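Local coordinates for protein ATP phosphoribosyltransferase (Thermotoga maritima, PDB 1O63) that probably catalyses the condensation of ATP with 5-phosphoribose 1-diphosphate to form phosphoribosyl-ATP and diphosphate, the first step of histidine biosynthesis, at residues L3-P8 with K38-F43; A59-C64 with V174-V179; P83-R88 with I167-T172; A92-R97 with N159-L164; K104-K109 with S143-D148. All blocks are in the same frame, centred on the assembly; numbering follows the deposited sequence.

Contact 1. Residues L3-P8 with K38-F43; sequences LKLAIP and KDIVCF
Phe43 lays its ring beside the aliphatic start of Lys4, and with Leu5 these residues carry much of the parallel pairing between strands 4-8 and 40-45. With CG anti to the carbonyl carbon (chi1 -60°), the ring leans toward Lys4. Its CE1 thereby comes 3.9 Å from Lys4 CG, the two side chains meeting at a slant on the sheet face they share with Ala6 and Val41. On the other face Leu5 reaches across in two places: CD2 lies 3.9 Å from Ile40 CD1, while CB approaches Cys42 SG. Ile7 continues this layer, with CG1 at 3.8 Å from Cys42 CB. Between the faces the backbones alternate as donor and acceptor. Leu5 N donates to Val41 O at 2.8 Å and Leu5 O accepts from Phe43 N at 2.7 Å; Ile7 N closes the ladder on Phe43 O at 2.8 Å. Ala140 of the second subunit packs against Phe43. An alanine in place of Phe43 would probably leave the methylenes of Lys4 without their cover and open a gap toward that neighbour. The Leu5 side is closed by helix 13-23, through Leu20, and by Phe191 of helix 185-204. The backbone N-H and C=O groups are therefore paired between the strands, whereas the Leu5, Ile7, Ile40 and Cys42 face is largely apolar and suited to burial beneath helices.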
# COMPACT_ATOMS: atom_id res chain seq x y z
N LEU A 3 18.02 -16.78 -15.02
CA LEU A 3 16.96 -16.82 -14.00
C LEU A 3 16.42 -15.43 -13.69
O LEU A 3 17.17 -14.46 -13.63
CB LEU A 3 17.47 -17.49 -12.73
CG LEU A 3 17.79 -19.00 -12.85
CD1 LEU A 3 18.30 -19.51 -11.54
CD2 LEU A 3 16.52 -19.75 -13.29
N LYS A 4 15.12 -15.33 -13.50
CA LYS A 4 14.53 -14.02 -13.15
C LYS A 4 14.03 -14.09 -11.70
O LYS A 4 13.24 -14.99 -11.41
CB LYS A 4 13.33 -13.73 -14.07
CG LYS A 4 13.79 -13.11 -15.41
CD LYS A 4 13.10 -13.86 -16.56
CE LYS A 4 13.64 -13.39 -17.90
NZ LYS A 4 12.87 -12.24 -18.45
N LEU A 5 14.52 -13.19 -10.86
CA LEU A 5 14.12 -13.20 -9.44
C LEU A 5 13.24 -12.00 -9.11
O LEU A 5 13.49 -10.89 -9.60
CB LEU A 5 15.37 -13.20 -8.55
CG LEU A 5 15.97 -14.55 -8.17
CD1 LEU A 5 16.20 -15.45 -9.35
CD2 LEU A 5 17.27 -14.35 -7.39
N ALA A 6 12.20 -12.24 -8.29
CA ALA A 6 11.32 -11.13 -7.86
C ALA A 6 11.71 -10.84 -6.39
O ALA A 6 11.51 -11.70 -5.55
CB ALA A 6 9.86 -11.57 -7.92
N ILE A 7 12.35 -9.73 -6.15
CA ILE A 7 12.91 -9.34 -4.87
C ILE A 7 12.05 -8.27 -4.18
O ILE A 7 11.62 -7.29 -4.81
CB ILE A 7 14.33 -8.80 -5.05
CG1 ILE A 7 15.20 -9.66 -5.97
CG2 ILE A 7 15.02 -8.57 -3.71
CD1 ILE A 7 15.25 -11.14 -5.70
N PRO A 8 11.69 -8.51 -2.95
CA PRO A 8 10.84 -7.63 -2.16
C PRO A 8 11.55 -6.39 -1.65
O PRO A 8 12.53 -6.50 -0.90
CB PRO A 8 10.44 -8.53 -0.98
CG PRO A 8 11.68 -9.37 -0.77
CD PRO A 8 12.17 -9.70 -2.17
N LYS A 38 25.13 -11.49 -14.91
CA LYS A 38 25.34 -12.68 -15.74
C LYS A 38 24.38 -13.76 -15.26
O LYS A 38 24.42 -14.16 -14.09
CB LYS A 38 26.78 -13.17 -15.59
CG LYS A 38 27.04 -14.60 -15.96
CD LYS A 38 28.36 -15.11 -15.40
CE LYS A 38 29.52 -14.18 -15.73
NZ LYS A 38 30.83 -14.89 -15.64
N ASP A 39 23.51 -14.22 -16.15
CA ASP A 39 22.60 -15.31 -15.83
C ASP A 39 21.55 -14.97 -14.77
O ASP A 39 20.89 -15.90 -14.27
CB ASP A 39 23.41 -16.53 -15.36
CG ASP A 39 24.51 -16.98 -16.30
OD1 ASP A 39 25.41 -17.71 -15.81
OD2 ASP A 39 24.52 -16.59 -17.49
N ILE A 40 21.37 -13.71 -14.41
CA ILE A 40 20.39 -13.34 -13.41
C ILE A 40 19.88 -11.91 -13.59
O ILE A 40 20.66 -10.96 -13.72
CB ILE A 40 20.91 -13.50 -11.97
CG1 ILE A 40 19.79 -13.08 -10.98
CG2 ILE A 40 22.14 -12.65 -11.74
CD1 ILE A 40 20.23 -13.12 -9.54
N VAL A 41 18.56 -11.78 -13.55
CA VAL A 41 17.91 -10.46 -13.58
C VAL A 41 17.03 -10.38 -12.33
O VAL A 41 16.27 -11.33 -12.08
CB VAL A 41 17.04 -10.32 -14.83
CG1 VAL A 41 16.12 -9.11 -14.75
CG2 VAL A 41 17.91 -10.22 -16.08
N CYS A 42 17.17 -9.30 -11.57
CA CYS A 42 16.32 -9.14 -10.39
C CYS A 42 15.29 -8.04 -10.65
O CYS A 42 15.68 -6.92 -10.95
CB CYS A 42 17.15 -8.75 -9.15
SG CYS A 42 18.14 -10.10 -8.48
N PHE A 43 14.01 -8.40 -10.48
CA PHE A 43 12.95 -7.39 -10.51
C PHE A 43 12.76 -6.91 -9.05
O PHE A 43 12.51 -7.75 -8.19
CB PHE A 43 11.68 -8.01 -11.05
CG PHE A 43 11.79 -8.56 -12.46
CD1 PHE A 43 11.31 -9.83 -12.75
CD2 PHE A 43 12.31 -7.81 -13.48
CE1 PHE A 43 11.39 -10.30 -14.06
CE2 PHE A 43 12.37 -8.26 -14.79
CZ PHE A 43 11.93 -9.55 -15.06

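Contact 2. Residues A59-C64 with V174-V179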
# COMPACT_ATOMS: atom_id res chain seq x y z
N ALA A 59 8.63 -14.11 -13.60
CA ALA A 59 9.75 -14.38 -12.73
C ALA A 59 9.80 -15.90 -12.42
O ALA A 59 8.75 -16.54 -12.40
CB ALA A 59 9.59 -13.62 -11.42
N ASP A 60 10.97 -16.42 -12.16
CA ASP A 60 11.17 -17.82 -11.82
C ASP A 60 11.15 -18.03 -10.30
O ASP A 60 10.59 -19.01 -9.82
CB ASP A 60 12.55 -18.28 -12.35
CG ASP A 60 12.56 -18.21 -13.89
OD1 ASP A 60 11.64 -18.78 -14.48
OD2 ASP A 60 13.50 -17.62 -14.44
N ILE A 61 11.90 -17.23 -9.56
CA ILE A 61 12.01 -17.39 -8.10
C ILE A 61 11.72 -16.05 -7.42
O ILE A 61 12.09 -15.01 -7.96
CB ILE A 61 13.40 -17.89 -7.70
CG1 ILE A 61 13.65 -19.30 -8.31
CG2 ILE A 61 13.56 -18.02 -6.18
CD1 ILE A 61 15.14 -19.60 -8.43
N GLY A 62 11.10 -16.09 -6.24
CA GLY A 62 10.86 -14.85 -5.50
C GLY A 62 10.98 -15.09 -4.00
O GLY A 62 11.32 -16.19 -3.53
N PHE A 63 10.95 -13.98 -3.26
CA PHE A 63 11.06 -13.95 -1.82
C PHE A 63 10.01 -12.96 -1.25
O PHE A 63 9.79 -11.91 -1.85
CB PHE A 63 12.44 -13.49 -1.34
CG PHE A 63 13.57 -14.26 -1.96
CD1 PHE A 63 14.06 -13.90 -3.21
CD2 PHE A 63 14.12 -15.36 -1.33
CE1 PHE A 63 15.07 -14.59 -3.83
CE2 PHE A 63 15.13 -16.09 -1.95
CZ PHE A 63 15.61 -15.70 -3.19
N CYS A 64 9.37 -13.36 -0.16
CA CYS A 64 8.41 -12.49 0.50
C CYS A 64 8.19 -12.94 1.95
O CYS A 64 8.59 -14.04 2.34
CB CYS A 64 7.09 -12.42 -0.26
SG CYS A 64 6.32 -14.03 -0.56
N VAL A 174 11.19 -18.43 0.45
CA VAL A 174 11.55 -18.49 -0.99
C VAL A 174 10.41 -19.22 -1.71
O VAL A 174 9.89 -20.23 -1.21
CB VAL A 174 12.89 -19.13 -1.25
CG1 VAL A 174 13.01 -20.49 -0.56
CG2 VAL A 174 13.14 -19.32 -2.76
N VAL A 175 9.96 -18.66 -2.84
CA VAL A 175 8.83 -19.19 -3.57
C VAL A 175 9.21 -19.35 -5.05
O VAL A 175 9.98 -18.53 -5.56
CB VAL A 175 7.56 -18.35 -3.47
CG1 VAL A 175 6.84 -18.63 -2.15
CG2 VAL A 175 7.83 -16.86 -3.63
N VAL A 176 8.75 -20.42 -5.68
CA VAL A 176 9.18 -20.70 -7.05
C VAL A 176 7.96 -20.82 -7.97
O VAL A 176 6.99 -21.49 -7.63
CB VAL A 176 9.99 -22.00 -7.12
CG1 VAL A 176 10.33 -22.42 -8.54
CG2 VAL A 176 11.33 -21.90 -6.35
N ASN A 177 8.06 -20.24 -9.16
CA ASN A 177 7.00 -20.42 -10.18
C ASN A 177 7.02 -21.89 -10.61
O ASN A 177 8.05 -22.41 -11.05
CB ASN A 177 7.34 -19.49 -11.34
CG ASN A 177 6.51 -19.65 -12.59
OD1 ASN A 177 5.50 -20.33 -12.63
ND2 ASN A 177 6.96 -18.98 -13.65
N PRO A 178 5.93 -22.61 -10.44
CA PRO A 178 5.85 -24.01 -10.79
C PRO A 178 6.22 -24.34 -12.22
O PRO A 178 6.75 -25.42 -12.52
CB PRO A 178 4.40 -24.40 -10.51
CG PRO A 178 3.67 -23.15 -10.23
CD PRO A 178 4.67 -22.11 -9.84
N VAL A 179 5.90 -23.49 -13.18
CA VAL A 179 6.27 -23.72 -14.57
C VAL A 179 7.78 -23.67 -14.76
O VAL A 179 8.36 -24.48 -15.50
CB VAL A 179 5.62 -22.68 -15.50
CG1 VAL A 179 6.17 -22.81 -16.91
CG2 VAL A 179 4.11 -22.83 -15.50
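Ile61, Gly62 and Phe63 pair in antiparallel register with Val176, Val175 and Val174, joining strand 61-65 to the C-terminal end of the long strand 161-176 in the central sheet. Gly62 and Val175 form the hydrogen-bonded pair: Gly62 N donates to Val175 O at 2.8 Å, and Val175 N returns a bond of 2.9 Å to Gly62 O. With no side chain on Gly62, Val175 CG2 settles over its carbonyl, 3.6 Å from Gly62 O. On the opposite face Ile61, Phe63, Val174 and Val176 point the same way and pack side by side. Val174 has CG2 anti to its own nitrogen, which turns that methyl to Ile61 CG2 at 3.7 Å, while its CB meets Phe63 CE2 at 3.8 Å. Leu192 and Leu195 of helix 185-204 cover this apolar row. The sheet then hands over to a helix, and Asn177 is the N-cap residue of helix 178-183. Its backbone N still bonds to Asp60 O at 2.9 Å, as if extending the ladder, but its amide works in two directions. OD1 accepts the capping bond from Val179 N at 3.2 Å, the donor standing well above the carbonyl plane, and ND2 donates to Ala59 O at 3.3 Å, which fixes the amide's rotation. The Asp60 carboxylate is taken up by Ser180 OG, Lys184 NZ and Lys4 N.

Contact 3. Residues P83-R88 with I167-T172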
# COMPACT_ATOMS: atom_id res chain seq x y z
N PRO A 83 15.30 -19.51 8.11
CA PRO A 83 15.19 -19.37 9.53
C PRO A 83 14.84 -18.08 10.21
O PRO A 83 13.99 -18.06 11.14
CB PRO A 83 16.59 -19.84 10.03
CG PRO A 83 17.03 -20.81 9.01
CD PRO A 83 16.47 -20.35 7.71
N THR A 84 15.59 -17.02 10.01
CA THR A 84 15.47 -15.77 10.73
C THR A 84 14.07 -15.27 11.01
O THR A 84 13.28 -14.95 10.13
CB THR A 84 16.29 -14.67 10.02
OG1 THR A 84 17.50 -15.29 9.56
CG2 THR A 84 16.62 -13.53 10.94
N ASN A 85 13.76 -15.07 12.31
CA ASN A 85 12.49 -14.43 12.67
C ASN A 85 12.66 -12.93 12.45
O ASN A 85 13.55 -12.32 13.07
CB ASN A 85 12.16 -14.69 14.14
CG ASN A 85 11.87 -16.13 14.46
OD1 ASN A 85 11.41 -16.90 13.62
ND2 ASN A 85 12.12 -16.52 15.71
N ILE A 86 11.86 -12.33 11.57
CA ILE A 86 11.99 -10.89 11.35
C ILE A 86 11.09 -10.09 12.30
O ILE A 86 11.45 -9.02 12.79
CB ILE A 86 11.50 -10.51 9.92
CG1 ILE A 86 12.04 -11.44 8.88
CG2 ILE A 86 11.79 -9.04 9.64
CD1 ILE A 86 13.55 -11.52 8.76
N SER A 87 9.82 -10.51 12.32
CA SER A 87 8.82 -9.77 13.13
C SER A 87 7.68 -10.69 13.51
O SER A 87 7.78 -11.91 13.34
CB SER A 87 8.32 -8.59 12.29
OG SER A 87 7.94 -9.04 11.00
N ARG A 88 6.63 -10.13 14.09
CA ARG A 88 5.47 -10.91 14.54
C ARG A 88 4.16 -10.21 14.09
O ARG A 88 4.04 -9.01 14.24
CB ARG A 88 5.42 -11.01 16.06
CG ARG A 88 6.51 -11.79 16.76
CD ARG A 88 6.47 -11.51 18.27
NE ARG A 88 7.08 -10.24 18.60
CZ ARG A 88 6.93 -9.52 19.70
NH1 ARG A 88 6.12 -9.91 20.67
NH2 ARG A 88 7.60 -8.37 19.83
N ILE A 167 -0.14 -13.86 16.64
CA ILE A 167 -0.87 -14.68 15.64
C ILE A 167 0.08 -15.57 14.87
O ILE A 167 -0.25 -16.68 14.50
CB ILE A 167 -1.70 -13.79 14.71
CG1 ILE A 167 -2.68 -12.93 15.54
CG2 ILE A 167 -2.45 -14.66 13.70
CD1 ILE A 167 -3.43 -11.89 14.76
N PHE A 168 1.24 -15.03 14.47
CA PHE A 168 2.24 -15.84 13.80
C PHE A 168 3.54 -15.06 13.73
O PHE A 168 3.55 -13.80 13.71
CB PHE A 168 1.89 -16.41 12.45
CG PHE A 168 1.47 -15.44 11.39
CD1 PHE A 168 2.41 -14.71 10.68
CD2 PHE A 168 0.12 -15.26 11.09
CE1 PHE A 168 2.01 -13.82 9.70
CE2 PHE A 168 -0.28 -14.36 10.13
CZ PHE A 168 0.67 -13.63 9.42
N VAL A 169 4.60 -15.84 13.68
CA VAL A 169 5.94 -15.24 13.55
C VAL A 169 6.19 -15.03 12.06
O VAL A 169 5.70 -15.83 11.27
CB VAL A 169 7.00 -16.20 14.14
CG1 VAL A 169 8.39 -15.80 13.68
CG2 VAL A 169 6.88 -16.19 15.66
N ILE A 170 6.81 -13.92 11.70
CA ILE A 170 7.04 -13.58 10.30
C ILE A 170 8.51 -13.77 9.93
O ILE A 170 9.42 -13.26 10.58
CB ILE A 170 6.63 -12.14 9.99
CG1 ILE A 170 5.08 -11.99 10.08
CG2 ILE A 170 7.09 -11.71 8.60
CD1 ILE A 170 4.72 -10.53 10.34
N ARG A 171 8.70 -14.50 8.84
CA ARG A 171 10.04 -14.77 8.33
C ARG A 171 10.05 -14.50 6.81
O ARG A 171 9.03 -14.29 6.20
CB ARG A 171 10.32 -16.29 8.47
CG ARG A 171 10.03 -16.89 9.81
CD ARG A 171 10.53 -18.32 9.93
NE ARG A 171 10.71 -18.68 11.35
CZ ARG A 171 9.68 -19.03 12.12
NH1 ARG A 171 8.45 -19.03 11.62
NH2 ARG A 171 9.91 -19.33 13.39
N THR A 172 11.22 -14.68 6.23
CA THR A 172 11.37 -14.61 4.77
C THR A 172 11.09 -16.00 4.22
O THR A 172 11.42 -16.98 4.88
CB THR A 172 12.82 -14.21 4.43
OG1 THR A 172 13.07 -12.96 5.12
CG2 THR A 172 13.04 -14.04 2.95
O HOH W 1 13.49 -15.87 7.69
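A classic beta bulge sets two residues, Ile86 and Ser87, against the single Ile170 in the antiparallel pair of long strands, 81-94 and 161-176, that runs between the two lobes, as in the type 2 periplasmic-binding-protein fold. Among the backbone bonds, Ile170 O is gripped twice, by Ile86 N at 2.8 Å and by Ser87 N at 3.3 Å, and Ile170 N donates back to Ser87 O. Where the strands part, a water spans them, donating to Thr84 O and accepting from Thr172 N at 2.9 Å.

Packing contacts gather on Ile170, whose CB lies 3.5 Å from Ser87 OG; its CD1 approaches the same oxygen. Within the bulge, Ile86 CG1 approaches Arg171 CA.

Polar side-chain contacts centre on Arg171, extended from CG to NE. Pro83 O sits at the guanidinium edge, in its plane, and takes a weak bond from NE at 3.3 Å. Asn85 OD1 instead lies over a face, 2.9 Å from Arg171 NH2, at an angle too poor for a hydrogen bond, although the opposite polarity probably makes the approach favourable. The amide and guanidinium planes are turned 65° apart. Val169 CG1 also overlies the guanidinium toward its rim, 3.6 Å above the plane.

Contact 4. Residues A92-R97 with N159-L164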
# COMPACT_ATOMS: atom_id res chain seq x y z
N ALA A 92 -3.56 -6.51 18.93
CA ALA A 92 -3.27 -5.51 19.98
C ALA A 92 -4.47 -4.60 20.22
O ALA A 92 -5.34 -4.40 19.38
CB ALA A 92 -2.05 -4.68 19.63
N GLY A 93 -4.46 -3.97 21.41
CA GLY A 93 -5.56 -3.05 21.77
C GLY A 93 -5.13 -2.17 22.95
O GLY A 93 -4.08 -2.37 23.54
N PRO A 94 -5.94 -1.19 23.29
CA PRO A 94 -5.62 -0.27 24.40
C PRO A 94 -5.23 -1.05 25.63
O PRO A 94 -5.94 -2.02 25.98
CB PRO A 94 -6.94 0.48 24.60
CG PRO A 94 -7.53 0.51 23.21
CD PRO A 94 -7.24 -0.87 22.66
N LYS A 95 -4.10 -0.76 26.26
CA LYS A 95 -3.72 -1.54 27.43
C LYS A 95 -4.75 -1.42 28.56
O LYS A 95 -5.15 -0.33 28.92
CB LYS A 95 -2.34 -1.22 27.99
CG LYS A 95 -1.82 -2.41 28.82
CD LYS A 95 -0.76 -2.03 29.82
CE LYS A 95 0.64 -2.15 29.25
NZ LYS A 95 1.67 -1.92 30.32
N GLY A 96 -5.16 -2.58 29.08
CA GLY A 96 -6.15 -2.67 30.12
C GLY A 96 -7.56 -2.90 29.62
O GLY A 96 -8.40 -3.49 30.33
N ARG A 97 -7.89 -2.50 28.39
CA ARG A 97 -9.28 -2.60 27.96
C ARG A 97 -9.73 -4.02 27.73
O ARG A 97 -10.78 -4.47 28.26
CB ARG A 97 -9.61 -1.67 26.81
CG ARG A 97 -11.08 -1.27 26.77
CD ARG A 97 -11.44 -0.40 25.60
NE ARG A 97 -10.75 0.88 25.61
CZ ARG A 97 -10.67 1.70 24.56
NH1 ARG A 97 -10.02 2.85 24.65
NH2 ARG A 97 -11.24 1.34 23.41
N ASN A 159 2.24 3.95 22.01
CA ASN A 159 0.87 4.35 21.71
C ASN A 159 -0.11 3.76 22.71
O ASN A 159 -1.31 3.68 22.43
CB ASN A 159 0.50 3.94 20.28
CG ASN A 159 1.23 4.84 19.28
OD1 ASN A 159 0.76 5.94 19.02
ND2 ASN A 159 2.36 4.37 18.77
N ASN A 160 0.41 3.20 23.79
CA ASN A 160 -0.38 2.60 24.85
C ASN A 160 -1.22 1.43 24.39
O ASN A 160 -2.29 1.17 24.95
CB ASN A 160 -1.27 3.66 25.52
CG ASN A 160 -0.45 4.68 26.29
OD1 ASN A 160 -0.74 5.88 26.31
ND2 ASN A 160 0.61 4.21 26.93
N LEU A 161 -0.78 0.74 23.35
CA LEU A 161 -1.44 -0.48 22.88
C LEU A 161 -0.69 -1.65 23.52
O LEU A 161 0.53 -1.56 23.66
CB LEU A 161 -1.41 -0.60 21.36
CG LEU A 161 -2.17 0.53 20.62
CD1 LEU A 161 -2.07 0.39 19.12
CD2 LEU A 161 -3.60 0.58 21.09
N GLU A 162 -1.41 -2.66 23.93
CA GLU A 162 -0.80 -3.87 24.50
C GLU A 162 -0.96 -5.02 23.51
O GLU A 162 -2.00 -5.10 22.83
CB GLU A 162 -1.53 -4.23 25.80
CG GLU A 162 -1.57 -5.67 26.19
CD GLU A 162 -2.19 -6.01 27.51
OE1 GLU A 162 -3.31 -5.56 27.83
OE2 GLU A 162 -1.56 -6.78 28.28
N ILE A 163 -0.03 -5.96 23.55
CA ILE A 163 -0.13 -7.16 22.72
C ILE A 163 -1.05 -8.18 23.38
O ILE A 163 -0.77 -8.72 24.45
CB ILE A 163 1.26 -7.79 22.47
CG1 ILE A 163 2.09 -6.88 21.56
CG2 ILE A 163 1.08 -9.17 21.85
CD1 ILE A 163 3.56 -7.29 21.47
N LEU A 164 -2.21 -8.42 22.77
CA LEU A 164 -3.19 -9.33 23.33
C LEU A 164 -2.98 -10.77 22.88
O LEU A 164 -3.51 -11.68 23.53
CB LEU A 164 -4.62 -8.88 22.96
CG LEU A 164 -4.88 -7.38 23.15
CD1 LEU A 164 -6.32 -7.04 22.78
CD2 LEU A 164 -4.59 -6.95 24.57
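Glu162 and Lys95 meet by their aliphatic parts: Lys95 CG lies 3.5 Å from Glu162 CB, and the two chains cross at about a right angle. Lys95 has CG anti to its backbone nitrogen (chi1 -158°), which brings that methylene against the glutamate while the amine runs on past it. The charges consequently stay apart, with Lys95 NZ 6.2 Å from Glu162 OE2, and any attraction between them is probably weak. Ala92 sets its CB 3.2 Å from Glu162 O, a tight fit. Leu161 CD2 lies against the start of the proline, 3.7 Å from Pro94 N, and Leu164 CD1 lies 3.8 Å from Gly93 N, a place left open to it by the lack of a side chain on the glycine.

Behind these side chains stands a short backbone ladder. Gly93 and Glu162 form a hydrogen-bonded antiparallel pair, Glu162 N to Gly93 O at 2.7 Å and Gly93 N to Glu162 O at 3.1 Å. Past Pro94, which has no amide hydrogen to give, Lys95 N donates to Asn160 O.

Further out, Ile146 of strand 145-150 packs on Ala92 and Leu161, and Leu156 of helix 154-158 touches Leu161 and Ile163. A Schellman motif closes that helix, with Asn160, at positive phi, in its C-prime place, and turns the chain directly into the strand beginning at Leu161.

Contact 5. Residues K104-K109 with S143-D148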
# COMPACT_ATOMS: atom_id res chain seq x y z
N LYS A 104 -16.50 -7.21 17.23
CA LYS A 104 -15.20 -6.55 17.44
C LYS A 104 -14.76 -5.76 16.22
O LYS A 104 -14.68 -6.29 15.11
CB LYS A 104 -14.18 -7.60 17.87
CG LYS A 104 -14.58 -8.30 19.18
CD LYS A 104 -14.43 -9.81 19.02
CE LYS A 104 -14.63 -10.51 20.36
NZ LYS A 104 -16.09 -10.51 20.72
N ARG A 105 -14.51 -4.46 16.40
CA ARG A 105 -14.04 -3.63 15.28
C ARG A 105 -12.49 -3.73 15.25
O ARG A 105 -11.86 -3.49 16.27
CB ARG A 105 -14.46 -2.17 15.49
CG ARG A 105 -15.97 -1.94 15.52
CD ARG A 105 -16.28 -0.44 15.69
NE ARG A 105 -15.49 0.15 16.75
CZ ARG A 105 -15.13 1.42 16.86
NH1 ARG A 105 -14.40 1.82 17.89
NH2 ARG A 105 -15.53 2.33 15.97
N ILE A 106 -11.96 -4.30 14.17
CA ILE A 106 -10.51 -4.49 14.07
C ILE A 106 -10.00 -3.79 12.80
O ILE A 106 -10.43 -4.18 11.72
CB ILE A 106 -10.14 -5.98 13.95
CG1 ILE A 106 -10.90 -6.81 15.00
CG2 ILE A 106 -8.64 -6.18 14.07
CD1 ILE A 106 -10.61 -8.30 14.96
N ALA A 107 -9.07 -2.86 12.99
CA ALA A 107 -8.39 -2.19 11.88
C ALA A 107 -7.15 -3.00 11.52
O ALA A 107 -6.51 -3.54 12.41
CB ALA A 107 -7.91 -0.80 12.32
N THR A 108 -6.83 -3.06 10.21
CA THR A 108 -5.64 -3.85 9.84
C THR A 108 -5.30 -3.60 8.38
O THR A 108 -6.18 -3.20 7.61
CB THR A 108 -5.97 -5.35 10.03
OG1 THR A 108 -4.86 -6.17 9.66
CG2 THR A 108 -7.16 -5.74 9.14
N LYS A 109 -4.07 -3.88 8.00
CA LYS A 109 -3.64 -3.92 6.61
C LYS A 109 -3.81 -5.35 6.05
O LYS A 109 -3.57 -5.60 4.86
CB LYS A 109 -2.15 -3.58 6.46
CG LYS A 109 -1.76 -2.24 7.04
CD LYS A 109 -0.43 -1.77 6.48
CE LYS A 109 0.72 -2.34 7.25
NZ LYS A 109 2.01 -1.64 6.96
N SER A 143 -11.35 1.80 15.73
CA SER A 143 -11.47 0.38 16.00
C SER A 143 -11.27 0.11 17.49
O SER A 143 -10.77 0.98 18.21
CB SER A 143 -10.45 -0.44 15.18
OG SER A 143 -9.14 -0.33 15.69
N ASP A 144 -11.65 -1.10 17.88
CA ASP A 144 -11.44 -1.55 19.24
C ASP A 144 -10.03 -2.12 19.35
O ASP A 144 -9.32 -2.00 20.34
CB ASP A 144 -12.50 -2.60 19.59
CG ASP A 144 -13.91 -2.01 19.60
OD1 ASP A 144 -14.18 -1.20 20.50
OD2 ASP A 144 -14.75 -2.39 18.76
N LEU A 145 -9.64 -2.85 18.29
CA LEU A 145 -8.44 -3.63 18.25
C LEU A 145 -7.75 -3.48 16.88
O LEU A 145 -8.34 -3.01 15.93
CB LEU A 145 -8.73 -5.15 18.39
CG LEU A 145 -9.51 -5.63 19.61
CD1 LEU A 145 -10.07 -7.04 19.41
CD2 LEU A 145 -8.68 -5.58 20.88
N ILE A 146 -6.48 -3.87 16.85
CA ILE A 146 -5.79 -3.93 15.56
C ILE A 146 -5.11 -5.29 15.39
O ILE A 146 -4.92 -5.98 16.39
CB ILE A 146 -4.71 -2.85 15.38
CG1 ILE A 146 -3.60 -3.07 16.39
CG2 ILE A 146 -5.34 -1.44 15.44
CD1 ILE A 146 -2.42 -2.13 16.31
N VAL A 147 -4.86 -5.64 14.14
CA VAL A 147 -4.02 -6.83 13.85
C VAL A 147 -2.88 -6.25 13.00
O VAL A 147 -3.16 -5.68 11.95
CB VAL A 147 -4.75 -7.94 13.12
CG1 VAL A 147 -3.77 -8.93 12.51
CG2 VAL A 147 -5.73 -8.67 14.02
N ASP A 148 -1.66 -6.26 13.54
CA ASP A 148 -0.56 -5.60 12.81
C ASP A 148 0.78 -6.23 13.15
O ASP A 148 0.89 -7.03 14.08
CB ASP A 148 -0.53 -4.10 13.14
CG ASP A 148 0.18 -3.25 12.11
OD1 ASP A 148 0.54 -3.77 11.03
OD2 ASP A 148 0.39 -2.05 12.37
O HOH W 2 -2.18 -3.88 10.00
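Arg105 and Asp144 are brought together by like first torsions, each with CG anti to its carbonyl carbon (-63° and -65°), and by a bend at chi3 of the arginine. The aspartate OD2 thus takes two donors: Arg105 N at 3.1 Å, on its anti lone pair, and Arg105 NE at 3.3 Å in a weak bond that is part of a salt bridge. The guanidinium and carboxylate planes are 64° apart, and Ser143 CA lies under a guanidinium face, 3.7 Å from its plane. The guanidinium is held more firmly by Gly141 O, which accepts from NH2. A leucine in place of Asp144 would probably leave Arg105 N without its acceptor and the guanidinium held mainly by Gly141.

Shared acceptors mark the strand pairing. Arg105 O receives both Asp144 N and Leu145 N, and Leu145 O receives Ala107 N and Ser143 OG, the latter at 2.8 Å. At the far end Thr108 OG1 donates to Val147 O at 2.9 Å and accepts from Phe110 N, and a water joins Val147 O to Lys109 N.

Ile106 and Val147 face Thr114 of helix 111-121, whereas Ala107 and Ser143 face Ala137 of helix 136-140; strand 125-129 flanks 104-108, and strand 81-94 flanks 145-150.

All five contacts belong to one long mixed sheet and sample it from one lobe to the other. Contacts 1 and 2, with centres about 10 Å apart, adjoin through neighbouring strands 4-8 and 61-65, where Lys4 and Ala6 bond to Asp60 and Ile61. Contacts 4 and 5, with centres about 11 Å apart, lie in the other lobe and meet where Ala92 bonds to Ile146. Contact 3 lies between, on strands 81-94 and 161-176; contact 4 uses the same two strands, and contact 2 the far end of 161-176. Along the chain contact 1 closes first, after which contacts 2, 3, 4 and 5 nest successively. The second lobe is therefore an insertion in the first, consistent with a two-lobed, PBP-like enzyme.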